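Side-chain contacts in 3-oxo-glucose-6-phosphate:glutamate aminotransferase (Bacillus subtilis subsp. subtilis, PDB 4K2M), which catalyses the reversible pyridoxal phosphate-dependent transamination of 3-dehydroglucose 6-phosphate with glutamate, yielding kanosamine 6-phosphate on the route to an antibiotic: residues A[325-330]-A[348-353]; A[414-419]-A[427-432]; A[126-131]-A[157-162]; A[146-149]-A[155-158]. All blocks are in the same frame, centred on the assembly; numbering follows the deposited sequence. Where two conformers were deposited one is given.

Contact 1. Residues A[325-330]-A[348-353]; sequences RYITQL and HVWHLF
Tyr326 and Ile327, neighbours on the last turns of helix 312-329, close on the Phe353 ring from two directions. The Tyr326 side chain comes over a face: CD2 sits 3.6 Å above the Phe353 ring plane, over its centre, while CB presses on the far end of the ring, with Tyr326 CB 3.4 Å from Phe353 CZ. The two rings are turned by 35° with centroids 4.7 Å apart, an oblique pairing. Phe353 extends into this site because its CG is anti to the backbone N (chi1 -174°). Ile327 works at the edge of the same ring, CG1 lying near its plane and 3.9 Å from Phe353 CZ. This packing belongs to the C-terminal part of the aspartate aminotransferase fold, where helix 312-329 lies against the short antiparallel sheet of strands 353-356 and 412-415; Leu415 touches both aromatic rings. Beyond Phe353, Ile327 CD1 continues to Trp350 CH2 at 4.0 Å, the two side chains crossing at about a right angle. Trp350 is itself held from the other side: His348 CG lies 3.6 Å above the indole plane, and Trp350 N donates to His348 ND1 over 3.0 Å, arriving 20° out of the imidazole plane. The buried phenol of Tyr326 is satisfied beyond the two segments, its OH hydrogen-bonding to the carbonyl O of Pro416.

Contact 2. Residues A[414-419]-A[427-432]; sequences HLPLYP and DRVMEG
The chain at 414-419 leaves strand 412-415 and passes beside helix 423-441, coming nearest where Leu415 and Val429 place their CA atoms 7.7 Å apart; no hydrogen bond joins the two segments. What bridges them is a small patch of three apolar side chains, all buried, with Val429 in the middle and its two methyl groups given different partners. CG2 meets the proline ring tip to tip: Val429 CG2 is 4.1 Å from Pro416 CG and almost as near to Pro416 CD. The other branch, CG1, faces Leu415, with Val429 CG1 4.4 Å from Leu415 CD1, a looser touch. This division follows from the valine rotamer, which sets CG1 anti to the backbone N (chi1 173°) and CG2 anti to the carbonyl carbon, so that the methyls diverge over the two residues. The separations are those of ordinary van der Waals packing without strain. Around this patch, Tyr326 of helix 312-329 packs on both Leu415 and Val429, and Phe421 lies against Pro416. A polar tether flanks it: Asp427, two residues earlier on the helix, makes a salt bridge with Arg325. The arrangement is plain helix-on-sheet packing, in which the C-terminal helix of this aspartate aminotransferase-type fold lies against the end of strand 412-415 and the loop that leaves it.

Contact 3. Residues A[126-131]-A[157-162]; sequences SGTDAI and ENAVLA. With O1G (3-deoxy-3-[(E)-({3-hydroxy-2-methyl-5-[(phosphonooxy)methyl]pyridin-4-yl}methylidene)amino]-6-O-phosphono-alpha-D-gluco pyranose), chain C.
Thr128 and Ile131 pack against Ala159 along one side of a helix whose N-terminus holds the cofactor phosphate. Ser126 occupies the N-cap position: its OG accepts from Asp129 N, 3.0 Å away with an N-H...O angle of 161°. Gly127 follows, its N donating to OP2 of the ligand O1G at 2.8 Å. Thr128 grips OP1 twice, N to OP1 at 2.8 Å and OG1 to OP1 at 2.7 Å. The helix N-terminus would probably stabilise the phosphate's negative charge. With OG1 anti to the carbonyl carbon (chi1 -60°) the hydroxyl is brought round to the phosphate, whereas CG2 is left 4.3 Å from Ala159 CB. The carbonyl O of Thr128 is also close, 3.6 Å from Ala159 CB. One turn on, Ile131 directs its CG2 branch at the same methyl, Ile131 CG2 to Ala159 CB being 3.5 Å, while CD1 reaches toward the pyridine ring of O1G. Helix 127-137 thus rests on helix 154-163 through a small alanine that permits close approach, with Thr242 of strand 240-244 touching Ala130 and Ile131, and His277 of the second subunit packing on Thr128.

Contact 4. Residues A[146-149]-A[155-158]; sequences VIMP and ATEN. With O1G (3-deoxy-3-[(E)-({3-hydroxy-2-methyl-5-[(phosphonooxy)methyl]pyridin-4-yl}methylidene)amino]-6-O-phosphono-alpha-D-gluco pyranose), chain C.
Van der Waals contact between the two segments comes down to one methyl group, Met148 CE, set against the first turn of helix 154-163. It lies 3.6 Å from Thr156 CG2 and equally close to the backbone, with Met148 CE to Glu157 N also 3.6 Å; Glu157 CB is a little farther. The methionine side chain gets there by starting with CG between the backbone N and the carbonyl carbon (chi1 56°), running straight through chi2 and then bending at SD (chi3 -70°). The side chains of Met148 and Thr156 run antiparallel alongside one another, and Val160 of the same helix packs on the sulfur.

The polar interactions point elsewhere. Because Thr156 has CG2 anti to the backbone N, its methyl turns to Met148 and its hydroxyl is left for hydrogen bonds with Asp224 OD2 and Ser152 OG. Glu157 OE1 bonds to Ser385, and OE2 forms a salt bridge with Lys287 of the second subunit.

Ligand contacts come from the helix alone. Ala155 CB approaches the phosphate-bearing methylene, 3.4 Å from O1G C5T, and Thr156 OG1 stands 3.6 Å from the pyridine nitrogen N1' without bonding to it.

Within this beta-alpha-beta unit of strand 145-148, helix 154-163 and strand 166-169, the chemistry is thus divided: hydrophobic packing joins helix to sheet, while the buried polar groups are satisfied toward the active site and the dimer interface.

The four contacts form two clusters. Contacts 3 and 4 have centres 8 Å apart, share Glu157 and Asn158 on helix 154-163, and touch both O1G and the second subunit; contact 4 lies within the span of chain closed by contact 3. Contacts 1 and 2 follow later in the chain, one after the other, with centres 9 Å apart, and touch each other through helices 312-329 and 423-441. Between the clusters, centres are 26 to 31 Å apart, and nothing touches. One cluster thus packs helices beside the seven-stranded sheet at the cofactor pocket and dimer interface, while the other joins its two helices to the two-stranded sheet.

Contact 1. Residues A[325-330]-A[348-353]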
# COMPACT_ATOMS: atom_id res chain seq x y z
N ARG A 325 8.10 11.88 -33.13
CA ARG A 325 7.43 13.00 -33.82
C ARG A 325 7.93 14.34 -33.27
O ARG A 325 8.19 15.26 -34.04
CB ARG A 325 5.92 12.86 -33.69
CG ARG A 325 5.11 13.74 -34.66
CD ARG A 325 3.68 13.21 -34.76
NE ARG A 325 2.85 13.93 -35.75
CZ ARG A 325 2.09 14.99 -35.48
NH1 ARG A 325 2.05 15.49 -34.26
NH2 ARG A 325 1.36 15.55 -36.44
N TYR A 326 8.07 14.44 -31.95
CA TYR A 326 8.69 15.62 -31.35
C TYR A 326 10.10 15.83 -31.87
O TYR A 326 10.49 16.94 -32.20
CB TYR A 326 8.79 15.48 -29.82
CG TYR A 326 7.60 15.92 -29.01
CD1 TYR A 326 6.90 17.09 -29.31
CD2 TYR A 326 7.20 15.18 -27.90
CE1 TYR A 326 5.83 17.50 -28.53
CE2 TYR A 326 6.14 15.58 -27.12
CZ TYR A 326 5.45 16.74 -27.44
OH TYR A 326 4.39 17.13 -26.66
N ILE A 327 10.89 14.75 -31.89
CA ILE A 327 12.31 14.90 -32.22
C ILE A 327 12.47 15.34 -33.67
O ILE A 327 13.29 16.21 -33.98
CB ILE A 327 13.09 13.61 -31.92
CG1 ILE A 327 13.18 13.39 -30.40
CG2 ILE A 327 14.49 13.66 -32.54
CD1 ILE A 327 13.67 11.98 -30.01
N THR A 328 11.68 14.75 -34.55
CA THR A 328 11.74 15.12 -35.95
C THR A 328 11.19 16.53 -36.20
O THR A 328 11.84 17.34 -36.87
CB THR A 328 10.99 14.07 -36.81
OG1 THR A 328 11.66 12.80 -36.65
CG2 THR A 328 10.99 14.46 -38.29
N GLN A 329 10.01 16.84 -35.67
CA GLN A 329 9.35 18.08 -36.05
C GLN A 329 9.93 19.31 -35.35
O GLN A 329 9.78 20.44 -35.85
CB GLN A 329 7.81 17.98 -35.91
CG GLN A 329 7.21 16.96 -36.92
CD GLN A 329 5.70 17.07 -37.11
OE1 GLN A 329 5.09 18.11 -36.83
NE2 GLN A 329 5.10 15.99 -37.59
N LEU A 330 10.61 19.11 -34.21
CA LEU A 330 11.26 20.21 -33.51
C LEU A 330 12.72 20.36 -33.92
O LEU A 330 13.42 21.22 -33.39
CB LEU A 330 11.19 20.04 -31.98
CG LEU A 330 9.77 20.06 -31.40
CD1 LEU A 330 9.86 19.78 -29.91
CD2 LEU A 330 9.08 21.40 -31.65
N HIS A 348 15.24 3.72 -24.44
CA HIS A 348 14.38 4.72 -23.81
C HIS A 348 12.94 4.24 -23.98
O HIS A 348 12.58 3.73 -25.05
CB HIS A 348 14.55 6.07 -24.55
CG HIS A 348 14.30 7.29 -23.71
ND1 HIS A 348 13.18 7.43 -22.90
CD2 HIS A 348 15.01 8.43 -23.58
CE1 HIS A 348 13.23 8.61 -22.30
NE2 HIS A 348 14.32 9.24 -22.70
N VAL A 349 12.11 4.39 -22.94
CA VAL A 349 10.70 4.05 -23.08
C VAL A 349 9.78 5.27 -22.96
O VAL A 349 8.57 5.13 -22.97
CB VAL A 349 10.24 2.92 -22.13
CG1 VAL A 349 10.92 1.61 -22.47
CG2 VAL A 349 10.49 3.30 -20.64
N TRP A 350 10.38 6.45 -22.86
CA TRP A 350 9.65 7.70 -23.04
C TRP A 350 8.53 7.85 -22.03
O TRP A 350 7.39 8.15 -22.37
CB TRP A 350 9.12 7.80 -24.48
CG TRP A 350 10.23 7.63 -25.47
CD1 TRP A 350 10.45 6.55 -26.29
CD2 TRP A 350 11.31 8.54 -25.71
NE1 TRP A 350 11.60 6.74 -27.03
CE2 TRP A 350 12.14 7.96 -26.69
CE3 TRP A 350 11.65 9.80 -25.20
CZ2 TRP A 350 13.29 8.60 -27.18
CZ3 TRP A 350 12.80 10.43 -25.67
CH2 TRP A 350 13.60 9.83 -26.65
N HIS A 351 8.87 7.65 -20.75
CA HIS A 351 7.91 7.94 -19.70
C HIS A 351 7.66 9.46 -19.61
O HIS A 351 6.52 9.90 -19.45
CB HIS A 351 8.42 7.44 -18.35
CG HIS A 351 7.52 7.80 -17.22
ND1 HIS A 351 6.23 7.32 -17.12
CD2 HIS A 351 7.71 8.62 -16.16
CE1 HIS A 351 5.66 7.82 -16.03
NE2 HIS A 351 6.54 8.61 -15.43
N LEU A 352 8.74 10.23 -19.70
CA LEU A 352 8.68 11.69 -19.77
C LEU A 352 9.54 12.11 -20.95
O LEU A 352 10.44 11.38 -21.35
CB LEU A 352 9.18 12.32 -18.46
CG LEU A 352 8.19 12.14 -17.29
CD1 LEU A 352 8.88 12.06 -15.91
CD2 LEU A 352 7.13 13.25 -17.29
N PHE A 353 9.25 13.29 -21.51
CA PHE A 353 9.96 13.76 -22.71
C PHE A 353 10.65 15.07 -22.40
O PHE A 353 10.01 16.13 -22.38
CB PHE A 353 8.99 13.97 -23.89
CG PHE A 353 9.71 14.32 -25.16
CD1 PHE A 353 10.19 13.31 -26.00
CD2 PHE A 353 9.97 15.66 -25.50
CE1 PHE A 353 10.90 13.62 -27.16
CE2 PHE A 353 10.67 15.97 -26.67
CZ PHE A 353 11.15 14.94 -27.49

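Contact 2. Residues A[414-419]-A[427-432]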
# COMPACT_ATOMS: atom_id res chain seq x y z
N HIS A 414 9.79 19.49 -19.63
CA HIS A 414 9.07 18.32 -20.10
C HIS A 414 7.83 18.72 -20.90
O HIS A 414 7.05 19.57 -20.46
CB HIS A 414 8.70 17.42 -18.92
CG HIS A 414 9.89 16.78 -18.28
ND1 HIS A 414 10.41 17.19 -17.08
CD2 HIS A 414 10.70 15.79 -18.73
CE1 HIS A 414 11.48 16.46 -16.79
NE2 HIS A 414 11.68 15.60 -17.78
N LEU A 415 7.67 18.08 -22.06
CA LEU A 415 6.55 18.32 -22.95
C LEU A 415 5.52 17.21 -22.76
O LEU A 415 5.91 16.09 -22.44
CB LEU A 415 7.04 18.30 -24.40
CG LEU A 415 8.19 19.26 -24.71
CD1 LEU A 415 8.40 19.22 -26.22
CD2 LEU A 415 7.87 20.67 -24.23
N PRO A 416 4.23 17.51 -22.97
CA PRO A 416 3.21 16.47 -22.78
C PRO A 416 3.49 15.22 -23.61
O PRO A 416 3.82 15.33 -24.80
CB PRO A 416 1.93 17.15 -23.29
CG PRO A 416 2.16 18.61 -23.02
CD PRO A 416 3.63 18.82 -23.30
N LEU A 417 3.40 14.04 -22.98
CA LEU A 417 3.60 12.77 -23.69
C LEU A 417 2.99 11.63 -22.87
O LEU A 417 3.44 11.32 -21.78
CB LEU A 417 5.08 12.52 -24.00
CG LEU A 417 5.36 11.46 -25.09
CD1 LEU A 417 6.76 11.59 -25.70
CD2 LEU A 417 5.17 10.03 -24.57
N TYR A 418 1.93 11.03 -23.40
CA TYR A 418 1.35 9.86 -22.75
C TYR A 418 0.57 9.16 -23.85
O TYR A 418 0.29 9.77 -24.89
CB TYR A 418 0.48 10.27 -21.54
CG TYR A 418 -0.61 11.27 -21.89
CD1 TYR A 418 -1.90 10.86 -22.19
CD2 TYR A 418 -0.33 12.64 -21.90
CE1 TYR A 418 -2.90 11.77 -22.52
CE2 TYR A 418 -1.33 13.56 -22.23
CZ TYR A 418 -2.59 13.12 -22.54
OH TYR A 418 -3.57 14.04 -22.86
N PRO A 419 0.25 7.87 -23.67
CA PRO A 419 -0.26 7.14 -24.85
C PRO A 419 -1.56 7.67 -25.46
O PRO A 419 -1.71 7.58 -26.69
CB PRO A 419 -0.47 5.71 -24.32
CG PRO A 419 0.44 5.60 -23.17
CD PRO A 419 0.49 6.97 -22.52
N ASP A 427 0.66 18.84 -32.14
CA ASP A 427 0.86 19.93 -33.11
C ASP A 427 0.87 21.29 -32.42
O ASP A 427 1.73 22.13 -32.71
CB ASP A 427 -0.25 19.94 -34.18
CG ASP A 427 -0.20 18.74 -35.12
OD1 ASP A 427 0.85 18.07 -35.18
OD2 ASP A 427 -1.23 18.50 -35.80
N ARG A 428 -0.07 21.51 -31.52
CA ARG A 428 -0.16 22.80 -30.85
C ARG A 428 1.02 23.04 -29.91
O ARG A 428 1.55 24.16 -29.84
CB ARG A 428 -1.48 22.95 -30.09
CG ARG A 428 -1.66 24.37 -29.52
CD ARG A 428 -3.08 24.66 -29.09
NE ARG A 428 -3.23 26.05 -28.63
CZ ARG A 428 -3.53 27.07 -29.42
NH1 ARG A 428 -3.71 26.88 -30.72
NH2 ARG A 428 -3.66 28.29 -28.91
N VAL A 429 1.45 21.99 -29.21
CA VAL A 429 2.63 22.10 -28.36
C VAL A 429 3.83 22.56 -29.19
O VAL A 429 4.57 23.45 -28.79
CB VAL A 429 2.98 20.75 -27.70
CG1 VAL A 429 4.33 20.86 -26.95
CG2 VAL A 429 1.88 20.33 -26.75
N MET A 430 4.00 21.93 -30.34
CA MET A 430 5.17 22.17 -31.17
C MET A 430 5.13 23.54 -31.83
O MET A 430 6.14 24.23 -31.87
CB MET A 430 5.32 21.05 -32.20
CG MET A 430 5.71 19.73 -31.54
SD MET A 430 6.06 18.43 -32.70
CE MET A 430 4.49 18.28 -33.55
N GLU A 431 3.97 23.92 -32.35
CA GLU A 431 3.84 25.23 -32.97
C GLU A 431 4.02 26.33 -31.93
O GLU A 431 4.66 27.34 -32.20
CB GLU A 431 2.49 25.35 -33.68
CG GLU A 431 2.33 24.32 -34.79
CD GLU A 431 1.04 24.49 -35.55
OE1 GLU A 431 0.33 23.47 -35.75
OE2 GLU A 431 0.74 25.63 -35.97
N GLY A 432 3.47 26.12 -30.74
CA GLY A 432 3.62 27.06 -29.65
C GLY A 432 5.09 27.21 -29.27
O GLY A 432 5.58 28.31 -29.01

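Contact 3. Residues A[126-131]-A[157-162]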
# COMPACT_ATOMS: atom_id res chain seq x y z
N SER A 126 4.34 -0.70 -3.39
CA SER A 126 4.73 0.49 -4.16
C SER A 126 6.14 0.34 -4.67
O SER A 126 6.87 -0.54 -4.22
CB SER A 126 4.65 1.77 -3.31
OG SER A 126 5.67 1.78 -2.31
N GLY A 127 6.54 1.23 -5.58
CA GLY A 127 7.91 1.28 -6.06
C GLY A 127 8.86 1.67 -4.95
O GLY A 127 9.95 1.11 -4.82
N THR A 128 8.44 2.62 -4.11
CA THR A 128 9.25 3.04 -2.97
C THR A 128 9.57 1.85 -2.07
O THR A 128 10.73 1.66 -1.63
CB THR A 128 8.53 4.13 -2.15
OG1 THR A 128 8.28 5.26 -2.99
CG2 THR A 128 9.40 4.57 -0.97
N ASP A 129 8.55 1.05 -1.79
CA ASP A 129 8.72 -0.12 -0.95
C ASP A 129 9.64 -1.15 -1.61
O ASP A 129 10.43 -1.80 -0.93
CB ASP A 129 7.36 -0.77 -0.62
CG ASP A 129 6.50 0.11 0.29
OD1 ASP A 129 6.90 0.33 1.45
OD2 ASP A 129 5.42 0.58 -0.17
N ALA A 130 9.53 -1.29 -2.93
CA ALA A 130 10.40 -2.19 -3.66
C ALA A 130 11.88 -1.81 -3.45
O ALA A 130 12.73 -2.68 -3.21
CB ALA A 130 10.05 -2.17 -5.15
N ILE A 131 12.20 -0.52 -3.53
CA ILE A 131 13.59 -0.11 -3.33
C ILE A 131 14.02 -0.35 -1.89
O ILE A 131 15.11 -0.87 -1.63
CB ILE A 131 13.78 1.37 -3.72
CG1 ILE A 131 13.40 1.57 -5.19
CG2 ILE A 131 15.25 1.79 -3.44
CD1 ILE A 131 13.20 3.04 -5.57
N GLU A 157 15.59 8.56 -2.79
CA GLU A 157 16.37 8.89 -1.60
C GLU A 157 15.62 8.48 -0.33
O GLU A 157 16.22 8.07 0.67
CB GLU A 157 16.71 10.40 -1.56
CG GLU A 157 15.55 11.29 -1.16
CD GLU A 157 15.75 12.76 -1.49
OE1 GLU A 157 15.87 13.09 -2.69
OE2 GLU A 157 15.75 13.58 -0.55
N ASN A 158 14.29 8.56 -0.36
CA ASN A 158 13.52 8.20 0.84
C ASN A 158 13.66 6.73 1.16
O ASN A 158 13.73 6.35 2.33
CB ASN A 158 12.04 8.56 0.70
CG ASN A 158 11.78 10.04 0.90
OD1 ASN A 158 12.55 10.73 1.58
ND2 ASN A 158 10.72 10.54 0.27
N ALA A 159 13.68 5.90 0.13
CA ALA A 159 13.82 4.46 0.34
C ALA A 159 15.18 4.14 0.95
O ALA A 159 15.30 3.25 1.80
CB ALA A 159 13.63 3.71 -0.97
N VAL A 160 16.21 4.88 0.54
CA VAL A 160 17.52 4.71 1.13
C VAL A 160 17.52 5.16 2.59
O VAL A 160 17.95 4.42 3.49
CB VAL A 160 18.58 5.50 0.37
CG1 VAL A 160 19.94 5.33 1.04
CG2 VAL A 160 18.67 5.00 -1.08
N LEU A 161 17.03 6.37 2.83
CA LEU A 161 17.03 6.93 4.18
C LEU A 161 16.16 6.12 5.15
O LEU A 161 16.53 5.94 6.32
CB LEU A 161 16.58 8.39 4.14
CG LEU A 161 17.58 9.32 3.47
CD1 LEU A 161 16.93 10.67 3.15
CD2 LEU A 161 18.81 9.53 4.36
N ALA A 162 15.01 5.65 4.67
CA ALA A 162 14.09 4.87 5.51
C ALA A 162 14.73 3.54 5.89
O ALA A 162 14.45 3.00 6.96
CB ALA A 162 12.78 4.62 4.77
P O1G C . 5.99 4.62 -6.25
C3A O1G C . 9.86 7.37 -9.60
O3 O1G C . 9.44 8.22 -10.56
C1 O1G C . 5.09 11.59 -9.55
N1' O1G C . 11.55 6.07 -8.57
C2 O1G C . 6.32 10.68 -9.64
O2 O1G C . 6.83 10.94 -11.00
C9A O1G C . 11.19 6.92 -9.54
C2A O1G C . 12.24 7.32 -10.56
C3 O1G C . 6.01 9.19 -9.43
N3' O1G C . 7.33 8.55 -9.30
O1 O1G C . 4.21 11.42 -10.67
C4 O1G C . 5.09 8.95 -8.22
O4 O1G C . 4.57 7.64 -8.50
C4A O1G C . 8.94 6.97 -8.65
C4B O1G C . 7.55 7.46 -8.67
C5 O1G C . 3.90 9.91 -8.32
O5 O1G C . 4.33 11.27 -8.37
C5A O1G C . 9.34 6.09 -7.65
C5T O1G C . 8.47 5.54 -6.51
C6 O1G C . 3.03 9.93 -7.10
C6A O1G C . 10.66 5.67 -7.63
OP1 O1G C . 6.41 4.42 -4.81
OP2 O1G C . 5.35 3.42 -6.84
OP3 O1G C . 5.24 5.96 -6.45
OP4 O1G C . 7.40 4.74 -7.08
O6 O1G C . 1.82 10.58 -7.25
P' O1G C . 0.52 10.07 -6.46
OP6 O1G C . 0.25 8.67 -6.97
OP7 O1G C . 0.79 10.13 -4.98
OP8 O1G C . -0.54 11.08 -6.91

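Contact 4. Residues A[146-149]-A[155-158]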
# COMPACT_ATOMS: atom_id res chain seq x y z
N VAL A 146 25.13 4.62 -0.25
CA VAL A 146 24.48 4.23 -1.49
C VAL A 146 24.70 5.34 -2.49
O VAL A 146 24.19 6.44 -2.31
CB VAL A 146 22.95 4.09 -1.27
CG1 VAL A 146 22.25 3.71 -2.61
CG2 VAL A 146 22.65 3.05 -0.20
N ILE A 147 25.49 5.07 -3.53
CA ILE A 147 25.78 6.07 -4.54
C ILE A 147 24.59 6.20 -5.49
O ILE A 147 24.08 5.20 -6.01
CB ILE A 147 27.05 5.71 -5.32
CG1 ILE A 147 28.28 5.80 -4.39
CG2 ILE A 147 27.22 6.64 -6.52
CD1 ILE A 147 29.59 5.33 -5.07
N MET A 148 24.13 7.43 -5.72
CA MET A 148 22.89 7.63 -6.48
C MET A 148 22.88 9.05 -7.05
O MET A 148 23.66 9.91 -6.58
CB MET A 148 21.66 7.40 -5.58
CG MET A 148 21.62 8.25 -4.33
SD MET A 148 20.15 7.93 -3.33
CE MET A 148 18.87 8.63 -4.35
N PRO A 149 21.99 9.30 -8.02
CA PRO A 149 21.85 10.68 -8.51
C PRO A 149 20.95 11.53 -7.61
O PRO A 149 20.18 11.00 -6.80
CB PRO A 149 21.18 10.49 -9.88
CG PRO A 149 20.32 9.27 -9.69
CD PRO A 149 21.13 8.36 -8.78
N ALA A 155 11.23 9.72 -3.86
CA ALA A 155 11.06 8.34 -3.40
C ALA A 155 12.35 7.56 -3.34
O ALA A 155 12.53 6.70 -2.48
CB ALA A 155 10.07 7.62 -4.30
N THR A 156 13.25 7.83 -4.28
CA THR A 156 14.49 7.06 -4.38
C THR A 156 15.33 7.30 -3.11
O THR A 156 15.71 6.34 -2.42
CB THR A 156 15.28 7.41 -5.66
OG1 THR A 156 14.41 7.40 -6.80
CG2 THR A 156 16.43 6.42 -5.88
N GLU A 157 15.59 8.56 -2.79
CA GLU A 157 16.37 8.89 -1.60
C GLU A 157 15.62 8.48 -0.33
O GLU A 157 16.22 8.07 0.67
CB GLU A 157 16.71 10.40 -1.56
CG GLU A 157 15.55 11.29 -1.16
CD GLU A 157 15.75 12.76 -1.49
OE1 GLU A 157 15.87 13.09 -2.69
OE2 GLU A 157 15.75 13.58 -0.55
N ASN A 158 14.29 8.56 -0.36
CA ASN A 158 13.52 8.20 0.84
C ASN A 158 13.66 6.73 1.16
O ASN A 158 13.73 6.35 2.33
CB ASN A 158 12.04 8.56 0.70
CG ASN A 158 11.78 10.04 0.90
OD1 ASN A 158 12.55 10.73 1.58
ND2 ASN A 158 10.72 10.54 0.27
P O1G C . 5.99 4.62 -6.25
C3A O1G C . 9.86 7.37 -9.60
O3 O1G C . 9.44 8.22 -10.56
C1 O1G C . 5.09 11.59 -9.55
N1' O1G C . 11.55 6.07 -8.57
C2 O1G C . 6.32 10.68 -9.64
O2 O1G C . 6.83 10.94 -11.00
C9A O1G C . 11.19 6.92 -9.54
C2A O1G C . 12.24 7.32 -10.56
C3 O1G C . 6.01 9.19 -9.43
N3' O1G C . 7.33 8.55 -9.30
O1 O1G C . 4.21 11.42 -10.67
C4 O1G C . 5.09 8.95 -8.22
O4 O1G C . 4.57 7.64 -8.50
C4A O1G C . 8.94 6.97 -8.65
C4B O1G C . 7.55 7.46 -8.67
C5 O1G C . 3.90 9.91 -8.32
O5 O1G C . 4.33 11.27 -8.37
C5A O1G C . 9.34 6.09 -7.65
C5T O1G C . 8.47 5.54 -6.51
C6 O1G C . 3.03 9.93 -7.10
C6A O1G C . 10.66 5.67 -7.63
OP1 O1G C . 6.41 4.42 -4.81
OP2 O1G C . 5.35 3.42 -6.84
OP3 O1G C . 5.24 5.96 -6.45
OP4 O1G C . 7.40 4.74 -7.08
O6 O1G C . 1.82 10.58 -7.25
P' O1G C . 0.52 10.07 -6.46
OP6 O1G C . 0.25 8.67 -6.97
OP7 O1G C . 0.79 10.13 -4.98
OP8 O1G C . -0.54 11.08 -6.91